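Local coordinates for carbohydrate binding module E1 (PDB 5KLE), which binds cellulose-type glucan chains, holding cellopentaose on one side of its fold, and so probably helps direct carbohydrate-active enzymes to their substrate, at residues 27-32 and 81-86; 42-47 and 88-93. All blocks are in the same frame, centred on the assembly; numbering follows the deposited sequence.

Contact 1 (27-32 and 81-86); sequences AGDCIK and IKIVSA
An antiparallel strand pairing joins residues 27-32 to residues 81-86, placing strand 30-35 beside strand 77-86 in one sheet of this beta sandwich. Ile31 and Ile81 form the hydrogen-bonded pair: Ile31 N reaches Ile81 O at 2.9 Å, and Ile81 N returns the bond to Ile31 O. Cys30 and Lys82 are the adjoining non-hydrogen-bonded pair, their CA atoms 4.5 Å apart. Beyond them Ile83 N donates to Asp29 O at 3.0 Å. The same carbonyl oxygen receives a longer CA-H contact from Lys82.

The chain leading into strand 30-35 is also tied on, since Gly28 N gives a nearly straight bond of 2.8 Å to Ile83 O. Glycine suits this place: with phi at 97°, a side chain would be jammed against the carbonyl oxygen of Ala27. Ile83 straddles the turn with its two branches. With CG2 anti to the backbone N and CG1 beside it (chi1 -53°), CG2 lies 3.9 Å from Ala27 CA while CD1 comes to 4.0 Å from Asp29 CB. A compact alanine fits at the far end, where the CB atoms of Ala27 and Ala86 approach to 4.4 Å and a water links Ala27 N to Ala86 O.

Buried Asp29 has its carboxylate satisfied by a salt bridge to Lys15 and by hydrogen bonds from Asn14 and the backbone of Val26. On the face of Cys30 and Lys82, the disulfide to Cys8 and a Lys82 bond to Ala6 O fasten the N-terminal segment. On the opposite face Ile31 and Ile81 pack against Phe94 of strand 90-96, while strand 50-54 flanks the far side of 77-86, with Val84 and Ser85 forming a classic beta bulge opposite Ser51.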
loop_
_atom_site.group_PDB
_atom_site.type_symbol
_atom_site.label_atom_id
_atom_site.label_comp_id
_atom_site.label_asym_id
_atom_site.label_seq_id
_atom_site.Cartn_x
_atom_site.Cartn_y
_atom_site.Cartn_z
ATOM N N ALA A 27 7.937 -6.939 0.474
ATOM C CA ALA A 27 7.612 -7.214 -0.926
ATOM C C ALA A 27 6.789 -8.494 -1.051
ATOM O O ALA A 27 7.138 -9.540 -0.465
ATOM C CB ALA A 27 8.904 -7.341 -1.738
ATOM N N GLY A 28 5.723 -8.426 -1.874
ATOM C CA GLY A 28 4.802 -9.538 -2.066
ATOM C C GLY A 28 3.542 -9.457 -1.227
ATOM O O GLY A 28 2.564 -10.159 -1.537
ATOM N N ASP A 29 3.538 -8.635 -0.179
ATOM C CA ASP A 29 2.331 -8.511 0.639
ATOM C C ASP A 29 1.182 -7.941 -0.191
ATOM O O ASP A 29 1.396 -7.240 -1.181
ATOM C CB ASP A 29 2.584 -7.551 1.820
ATOM C CG ASP A 29 3.316 -8.194 3.002
ATOM O OD1 ASP A 29 3.392 -9.444 3.111
ATOM O OD2 ASP A 29 3.806 -7.400 3.841
ATOM N N CYS A 30 -0.052 -8.264 0.222
ATOM C CA CYS A 30 -1.291 -7.791 -0.392
ATOM C C CYS A 30 -2.152 -7.224 0.733
ATOM O O CYS A 30 -2.669 -7.991 1.562
ATOM C CB CYS A 30 -1.993 -8.964 -1.076
ATOM S SG CYS A 30 -3.625 -8.491 -1.756
ATOM N N ILE A 31 -2.258 -5.890 0.791
ATOM C CA ILE A 31 -2.813 -5.178 1.941
ATOM C C ILE A 31 -4.229 -4.722 1.595
ATOM O O ILE A 31 -4.434 -4.029 0.580
ATOM C CB ILE A 31 -1.971 -3.928 2.264
ATOM C CG1 ILE A 31 -0.473 -4.235 2.273
ATOM C CG2 ILE A 31 -2.472 -3.270 3.602
ATOM C CD1 ILE A 31 -0.125 -5.193 3.258
ATOM N N LYS A 32 -5.199 -5.002 2.471
ATOM C CA LYS A 32 -6.532 -4.421 2.360
ATOM C C LYS A 32 -6.537 -3.096 3.120
ATOM O O LYS A 32 -6.069 -3.033 4.264
ATOM C CB LYS A 32 -7.567 -5.348 2.996
ATOM C CG LYS A 32 -9.008 -4.826 2.916
ATOM C CD LYS A 32 -9.990 -5.737 3.670
ATOM C CE LYS A 32 -11.410 -5.221 3.574
ATOM N NZ LYS A 32 -12.342 -6.281 4.111
ATOM N N ILE A 81 -3.840 -3.379 -2.143
ATOM C CA ILE A 81 -2.571 -2.751 -2.502
ATOM C C ILE A 81 -1.462 -3.801 -2.407
ATOM O O ILE A 81 -1.138 -4.292 -1.303
ATOM C CB ILE A 81 -2.302 -1.539 -1.605
ATOM C CG1 ILE A 81 -3.549 -0.628 -1.649
ATOM C CG2 ILE A 81 -1.036 -0.819 -2.057
ATOM C CD1 ILE A 81 -3.417 0.694 -0.917
ATOM N N LYS A 82 -0.888 -4.171 -3.562
ATOM C CA LYS A 82 0.236 -5.112 -3.610
ATOM C C LYS A 82 1.552 -4.356 -3.459
ATOM O O LYS A 82 1.785 -3.346 -4.153
ATOM C CB LYS A 82 0.258 -5.884 -4.933
ATOM C CG LYS A 82 1.423 -6.888 -4.959
ATOM C CD LYS A 82 1.265 -7.932 -6.033
ATOM C CE LYS A 82 2.413 -8.957 -5.916
ATOM N NZ LYS A 82 2.455 -9.781 -7.134
ATOM N N ILE A 83 2.431 -4.865 -2.592
ATOM C CA ILE A 83 3.799 -4.351 -2.469
ATOM C C ILE A 83 4.647 -5.062 -3.525
ATOM O O ILE A 83 4.959 -6.251 -3.413
ATOM C CB ILE A 83 4.365 -4.505 -1.054
ATOM C CG1 ILE A 83 3.385 -3.883 -0.055
ATOM C CG2 ILE A 83 5.730 -3.790 -0.963
ATOM C CD1 ILE A 83 3.888 -3.818 1.367
ATOM N N VAL A 84 4.991 -4.330 -4.576
ATOM C CA VAL A 84 5.644 -4.918 -5.737
ATOM C C VAL A 84 7.113 -5.153 -5.462
ATOM O O VAL A 84 7.678 -6.180 -5.869
ATOM C CB VAL A 84 5.423 -4.006 -6.960
ATOM C CG1 VAL A 84 6.249 -4.531 -8.136
ATOM C CG2 VAL A 84 3.931 -3.994 -7.331
ATOM N N SER A 85 7.773 -4.207 -4.791
ATOM C CA SER A 85 9.208 -4.319 -4.578
ATOM C C SER A 85 9.553 -3.586 -3.293
ATOM O O SER A 85 8.908 -2.593 -2.930
ATOM C CB SER A 85 9.999 -3.738 -5.759
ATOM O OG SER A 85 9.755 -2.352 -5.913
ATOM N N ALA A 86 10.601 -4.084 -2.617
ATOM C CA ALA A 86 11.223 -3.486 -1.431
ATOM C C ALA A 86 12.373 -4.406 -1.036
ATOM O O ALA A 86 12.181 -5.628 -0.989
ATOM C CB ALA A 86 10.221 -3.392 -0.255
HETATM O O HOH W 1 10.724 -6.809 1.344
#

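Contact 2 (42-47 and 88-93); sequences IGSWTG and RSFNVK. With BGC (beta-D-glucopyranose), chain B; BGC (beta-D-glucopyranose), chain C.
Gly43 N to Lys93 O and Lys93 N to Gly43 O, 2.9 Å each, form the hydrogen-bonded pair at the firm centre of an antiparallel contact between strands 40-44 and 90-96. On the inward side Ile42 CG2 meets Val92 CG2 at 3.7 Å; both branched side chains also touch Tyr52 of the facing sheet, as suits a sandwich core. The buried hydroxyl of Ser44 is satisfied by donating from OG to Asn91 O at 2.7 Å; OG also sits at the edge of the Phe90 ring.

Toward solvent the strands part, and side chains and water replace the regular ladder. Exposed Thr46 accepts Asn91 N on OG1 at 3.1 Å, while a water joins Trp45 N to Asn91 O, giving that oxygen a second donor.

On the sugar side a side chain at Gly43 would collide with Trp45 CH2, hence the glycine. The indole spreads one face beneath two glucose units, with C4 of the chain B glucose and C1 of the chain C glucose each 3.7 Å above its plane. Lys93 starts with CG between its backbone N and carbonyl carbon (chi1 52°) and then runs extended, passing CE 3.7 Å from Trp45 CZ3 to bring NZ to O3 and O2 of the chain B glucose. With an alanine at Trp45, both sugars would probably lose their apolar platform, and the lysine chain one of the surfaces it lies against. Trp68 meets Trp45 edge-to-face, and Glu22 hydrogen-bonds a glucose.

The chemistry is that of a glucan site: aromatic carbon meets sugar C-H faces in CH-pi fashion, while the ammonium grips two neighbouring hydroxyls, consistent with recognition of a cellulose-like chain.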
loop_
_atom_site.group_PDB
_atom_site.type_symbol
_atom_site.label_atom_id
_atom_site.label_comp_id
_atom_site.label_asym_id
_atom_site.label_seq_id
_atom_site.Cartn_x
_atom_site.Cartn_y
_atom_site.Cartn_z
ATOM N N ILE A 42 0.445 7.146 1.219
ATOM C CA ILE A 42 1.287 6.015 1.652
ATOM C C ILE A 42 2.578 6.613 2.198
ATOM O O ILE A 42 3.252 7.364 1.478
ATOM C CB ILE A 42 1.595 5.028 0.514
ATOM C CG1 ILE A 42 0.286 4.468 -0.053
ATOM C CG2 ILE A 42 2.572 3.946 1.043
ATOM C CD1 ILE A 42 0.481 3.608 -1.313
ATOM N N GLY A 43 2.909 6.308 3.458
ATOM C CA GLY A 43 4.063 6.923 4.122
ATOM C C GLY A 43 5.001 5.946 4.800
ATOM O O GLY A 43 4.563 4.986 5.443
ATOM N N SER A 44 6.315 6.213 4.686
ATOM C CA SER A 44 7.290 5.418 5.421
ATOM C C SER A 44 8.515 6.271 5.685
ATOM O O SER A 44 8.869 7.130 4.868
ATOM C CB SER A 44 7.706 4.179 4.624
ATOM O OG SER A 44 8.652 3.390 5.346
ATOM N N TRP A 45 9.197 5.970 6.794
ATOM C CA TRP A 45 10.368 6.722 7.246
ATOM C C TRP A 45 11.553 5.787 7.496
ATOM O O TRP A 45 12.581 6.209 8.073
ATOM C CB TRP A 45 10.047 7.632 8.453
ATOM C CG TRP A 45 9.133 8.716 7.994
ATOM C CD1 TRP A 45 9.494 9.969 7.618
ATOM C CD2 TRP A 45 7.710 8.625 7.810
ATOM N NE1 TRP A 45 8.384 10.670 7.193
ATOM C CE2 TRP A 45 7.278 9.861 7.294
ATOM C CE3 TRP A 45 6.768 7.612 8.013
ATOM C CZ2 TRP A 45 5.934 10.121 6.995
ATOM C CZ3 TRP A 45 5.426 7.868 7.707
ATOM C CH2 TRP A 45 5.033 9.099 7.179
ATOM N N THR A 46 11.443 4.513 7.108
ATOM C CA THR A 46 12.529 3.557 7.352
ATOM C C THR A 46 13.725 3.780 6.412
ATOM O O THR A 46 14.819 3.269 6.684
ATOM C CB THR A 46 12.008 2.105 7.165
ATOM O OG1 THR A 46 10.739 1.955 7.844
ATOM C CG2 THR A 46 13.005 1.044 7.746
ATOM N N GLY A 47 13.530 4.478 5.288
ATOM C CA GLY A 47 14.600 4.699 4.325
ATOM C C GLY A 47 14.700 3.664 3.228
ATOM O O GLY A 47 15.639 3.717 2.413
ATOM N N ARG A 88 13.881 -4.984 1.834
ATOM C CA ARG A 88 13.849 -5.527 3.194
ATOM C C ARG A 88 12.564 -5.046 3.860
ATOM O O ARG A 88 11.901 -4.130 3.365
ATOM C CB ARG A 88 15.070 -5.091 4.013
ATOM C CG ARG A 88 15.207 -3.548 4.253
ATOM C CD ARG A 88 16.541 -3.145 4.961
ATOM N NE ARG A 88 17.695 -3.526 4.110
ATOM C CZ ARG A 88 18.594 -2.699 3.595
ATOM N NH1 ARG A 88 18.621 -1.383 3.905
ATOM N NH2 ARG A 88 19.487 -3.230 2.773
ATOM N N SER A 89 12.189 -5.689 4.961
ATOM C CA SER A 89 10.965 -5.255 5.634
ATOM C C SER A 89 11.090 -3.813 6.122
ATOM O O SER A 89 12.176 -3.325 6.481
ATOM C CB SER A 89 10.609 -6.190 6.799
ATOM O OG SER A 89 11.574 -6.094 7.868
ATOM N N PHE A 90 9.960 -3.115 6.131
ATOM C CA PHE A 90 9.972 -1.697 6.471
ATOM C C PHE A 90 8.649 -1.355 7.139
ATOM O O PHE A 90 7.678 -2.111 7.039
ATOM C CB PHE A 90 10.223 -0.819 5.212
ATOM C CG PHE A 90 9.155 -0.964 4.127
ATOM C CD1 PHE A 90 9.094 -2.087 3.283
ATOM C CD2 PHE A 90 8.250 0.037 3.924
ATOM C CE1 PHE A 90 8.091 -2.183 2.280
ATOM C CE2 PHE A 90 7.267 -0.050 2.935
ATOM C CZ PHE A 90 7.168 -1.160 2.120
ATOM N N ASN A 91 8.594 -0.224 7.856
ATOM C CA ASN A 91 7.340 0.176 8.508
ATOM C C ASN A 91 6.630 1.206 7.633
ATOM O O ASN A 91 7.213 2.239 7.278
ATOM C CB ASN A 91 7.591 0.787 9.886
ATOM C CG ASN A 91 8.043 -0.228 10.898
ATOM O OD1 ASN A 91 7.714 -1.421 10.808
ATOM N ND2 ASN A 91 8.743 0.250 11.922
ATOM N N VAL A 92 5.356 0.948 7.330
ATOM C CA VAL A 92 4.591 1.789 6.413
ATOM C C VAL A 92 3.248 2.093 7.049
ATOM O O VAL A 92 2.750 1.310 7.865
ATOM C CB VAL A 92 4.422 1.085 5.046
ATOM C CG1 VAL A 92 3.490 -0.111 5.173
ATOM C CG2 VAL A 92 3.923 2.070 3.988
ATOM N N LYS A 93 2.655 3.250 6.694
ATOM C CA LYS A 93 1.251 3.503 7.038
ATOM C C LYS A 93 0.476 4.028 5.844
ATOM O O LYS A 93 1.033 4.676 4.959
ATOM C CB LYS A 93 1.045 4.406 8.252
ATOM C CG LYS A 93 1.794 5.716 8.197
ATOM C CD LYS A 93 1.508 6.442 9.511
ATOM C CE LYS A 93 2.379 7.621 9.742
ATOM N NZ LYS A 93 2.030 8.250 11.079
HETATM C C2 BGC B . 3.860 11.412 10.042
HETATM C C3 BGC B . 4.825 10.899 11.070
HETATM C C4 BGC B . 6.256 11.218 10.645
HETATM C C5 BGC B . 6.399 12.660 10.397
HETATM C C6 BGC B . 7.708 12.999 9.729
HETATM C C1 BGC B . 4.111 12.899 9.802
HETATM O O2 BGC B . 2.532 11.174 10.481
HETATM O O3 BGC B . 4.632 9.502 11.202
HETATM O O4 BGC B . 7.117 10.929 11.640
HETATM O O5 BGC B . 5.427 13.128 9.503
HETATM O O6 BGC B . 7.616 14.281 9.207
HETATM C C2 BGC C . 9.297 10.322 12.095
HETATM C C3 BGC C . 10.226 9.070 12.097
HETATM C C4 BGC C . 9.491 7.888 12.577
HETATM C C5 BGC C . 8.133 7.689 11.874
HETATM C C6 BGC C . 7.478 6.514 12.544
HETATM C C1 BGC C . 8.017 9.967 11.384
HETATM O O2 BGC C . 9.764 11.501 11.517
HETATM O O3 BGC C . 11.161 9.221 13.123
HETATM O O4 BGC C . 10.248 6.701 12.527
HETATM O O5 BGC C . 7.427 8.890 12.023
HETATM O O6 BGC C . 6.064 6.584 12.321
HETATM O O HOH W 2 8.032 4.301 8.891
#

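Overall arrangement
The two contacts lie in different sheets of the sandwich, their centres about 12 Å apart: contact 1 in the mixed sheet containing strands 30-35 and 77-86, contact 2 in the antiparallel sheet containing 40-44 and 90-96. They meet across the core where Ile83 CD1 packs 4.3 Å from Phe90 CZ. Along the chain their segments alternate, 27-32, 42-47, 81-86, 88-93; strand 40-44 follows 30-35, and 90-96 follows 77-86, each step crossing between the sheets. Contact 1 joins two neighbouring strands of the sheet to which the N-terminal segment is linked by the disulfide, whereas contact 2 bears part of the glycan-binding surface on the outer face of the other sheet.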